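Local structure of 3-hydroxyisobutyrate dehydrogenase (Salmonella typhimurium, 3G0O) at residues Met123-Val128 and Met143-Glu148. The protein probably oxidises L-threonate to 2-oxo-tetronate, with NAD(+) preferred over NADP(+) as the hydride acceptor. Sequence-based numbering, arbitrary orientation.
Sequences MLDAPV and MASGSE
Asp125 and Ser145 face each other as an antiparallel hydrogen-bonded pair, which joins strands 122-129 and 140-145 in the dinucleotide-binding domain. Asp125 N gives its hydrogen to Ser145 O (3.0 Å), and Ser145 N returns one to Asp125 O. That carbonyl also receives the CA-H of Ala144, with CA 3.1 Å from Asp125 O. Farther along, Met143 N points almost straight at Pro127 O (3.1 Å, N-H...O angle 172°). Pro127, which has no N-H to give, still offers its carbonyl O, so the strands stay joined across the irregularity in strand 122-129. At the other end a water links Met123 O to Ser147 N, bridging the two segments beside Gly146. With phi at 159°, a side chain on Gly146 would collide with the carbonyl O of Ser145 and point into Leu124 CD1 and Met123 O. Ser147 suits the start of helix 148-161, since its hydroxyl caps Ala150 N.

Apolar groups pack on the face toward that helix: Ala126 CB and Ala144 CB meet at 3.7 Å, and Leu124 lays CG and CD2 against Ala144 CB and CD1 on Ser145 O while reaching Phe151 and Leu154.

The other face, under helix 174-202, mixes apolar and polar contacts. Pro127 CG lies 3.6 Å from Met143 CG, the two side chains crossing at a slant. With chi1 at 40° and further bends along its chain, selenomethionine Met143 brings CE to the backbone of Val128. Asp125 OD2 is 3.3 Å from Ser145 OG, but their stronger partners lie elsewhere: the carboxylate accepts from Gly173 N and Ser176 OG, and the serine hydroxyl bonds to Thr171 O and Gly175 N. Buried acid and hydroxyl thus hold the start of helix 174-202, which probably helps to keep Lys179, the predicted catalytic residue, against Pro127; a bound tartrate lies close to Val128.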
loop_
_atom_site.group_PDB
_atom_site.type_symbol
_atom_site.label_atom_id
_atom_site.label_comp_id
_atom_site.label_asym_id
_atom_site.label_seq_id
_atom_site.Cartn_x
_atom_site.Cartn_y
_atom_site.Cartn_z
HETATM N N MSE A 123 4.042 -13.928 -29.941
HETATM C CA MSE A 123 4.517 -13.685 -28.590
HETATM C C MSE A 123 3.676 -12.628 -27.905
HETATM O O MSE A 123 3.273 -11.645 -28.527
HETATM C CB MSE A 123 5.973 -13.232 -28.574
HETATM C CG MSE A 123 6.566 -13.319 -27.177
HETATM SE SE MSE A 123 7.918 -12.016 -26.790
HETATM C CE MSE A 123 6.753 -10.540 -26.397
ATOM N N LEU A 124 3.400 -12.846 -26.624
ATOM C CA LEU A 124 2.635 -11.886 -25.847
ATOM C C LEU A 124 3.533 -11.355 -24.736
ATOM O O LEU A 124 4.047 -12.120 -23.920
ATOM C CB LEU A 124 1.396 -12.539 -25.225
ATOM C CG LEU A 124 0.368 -11.563 -24.643
ATOM C CD1 LEU A 124 -0.227 -10.737 -25.777
ATOM C CD2 LEU A 124 -0.741 -12.318 -23.912
ATOM N N ASP A 125 3.745 -10.045 -24.737
ATOM C CA ASP A 125 4.545 -9.391 -23.708
ATOM C C ASP A 125 3.563 -9.341 -22.546
ATOM O O ASP A 125 2.783 -8.401 -22.427
ATOM C CB ASP A 125 4.920 -7.986 -24.184
ATOM C CG ASP A 125 5.664 -7.187 -23.133
ATOM O OD1 ASP A 125 6.198 -7.799 -22.189
ATOM O OD2 ASP A 125 5.723 -5.947 -23.268
ATOM N N ALA A 126 3.605 -10.356 -21.691
ATOM C CA ALA A 126 2.640 -10.448 -20.607
ATOM C C ALA A 126 3.125 -10.625 -19.174
ATOM O O ALA A 126 2.840 -11.645 -18.541
ATOM C CB ALA A 126 1.643 -11.562 -20.939
ATOM N N PRO A 127 3.851 -9.638 -18.632
ATOM C CA PRO A 127 4.307 -9.795 -17.248
ATOM C C PRO A 127 3.076 -9.862 -16.337
ATOM O O PRO A 127 2.017 -9.324 -16.674
ATOM C CB PRO A 127 5.161 -8.542 -17.017
ATOM C CG PRO A 127 4.591 -7.543 -17.989
ATOM C CD PRO A 127 4.342 -8.381 -19.216
ATOM N N VAL A 128 3.208 -10.521 -15.192
ATOM C CA VAL A 128 2.077 -10.669 -14.280
ATOM C C VAL A 128 2.315 -10.199 -12.848
ATOM O O VAL A 128 3.438 -9.890 -12.448
ATOM C CB VAL A 128 1.634 -12.145 -14.199
ATOM C CG1 VAL A 128 1.187 -12.630 -15.564
ATOM C CG2 VAL A 128 2.786 -13.000 -13.682
HETATM N N MSE A 143 -0.557 -7.665 -17.399
HETATM C CA MSE A 143 -0.370 -6.397 -18.089
HETATM C C MSE A 143 0.300 -6.804 -19.395
HETATM O O MSE A 143 1.523 -6.917 -19.489
HETATM C CB MSE A 143 0.497 -5.442 -17.254
HETATM C CG MSE A 143 1.670 -6.073 -16.527
HETATM SE SE MSE A 143 1.911 -5.291 -14.743
HETATM C CE MSE A 143 1.175 -6.753 -13.718
ATOM N N ALA A 144 -0.528 -7.033 -20.408
ATOM C CA ALA A 144 -0.043 -7.513 -21.689
ATOM C C ALA A 144 -0.199 -6.609 -22.893
ATOM O O ALA A 144 -1.103 -5.779 -22.965
ATOM C CB ALA A 144 -0.697 -8.862 -21.988
ATOM N N SER A 145 0.706 -6.797 -23.846
ATOM C CA SER A 145 0.682 -6.057 -25.096
ATOM C C SER A 145 1.168 -7.020 -26.176
ATOM O O SER A 145 2.063 -7.835 -25.940
ATOM C CB SER A 145 1.588 -4.820 -25.022
ATOM O OG SER A 145 2.948 -5.175 -24.871
ATOM N N GLY A 146 0.566 -6.931 -27.357
ATOM C CA GLY A 146 0.946 -7.817 -28.442
ATOM C C GLY A 146 -0.155 -7.901 -29.479
ATOM O O GLY A 146 -1.226 -7.317 -29.304
ATOM N N SER A 147 0.106 -8.651 -30.547
ATOM C CA SER A 147 -0.832 -8.809 -31.656
ATOM C C SER A 147 -2.138 -9.510 -31.313
ATOM O O SER A 147 -2.260 -10.188 -30.292
ATOM C CB SER A 147 -0.161 -9.574 -32.795
ATOM O OG SER A 147 0.057 -10.920 -32.413
ATOM N N GLU A 148 -3.113 -9.343 -32.197
ATOM C CA GLU A 148 -4.419 -9.958 -32.030
ATOM C C GLU A 148 -4.242 -11.468 -32.118
ATOM O O GLU A 148 -4.943 -12.231 -31.453
ATOM C CB GLU A 148 -5.371 -9.479 -33.131
ATOM C CG GLU A 148 -6.778 -10.035 -33.016
ATOM C CD GLU A 148 -7.414 -9.723 -31.677
ATOM O OE1 GLU A 148 -7.474 -8.530 -31.310
ATOM O OE2 GLU A 148 -7.853 -10.672 -30.993
HETATM O O HOH W 1 2.665 -9.998 -30.509
#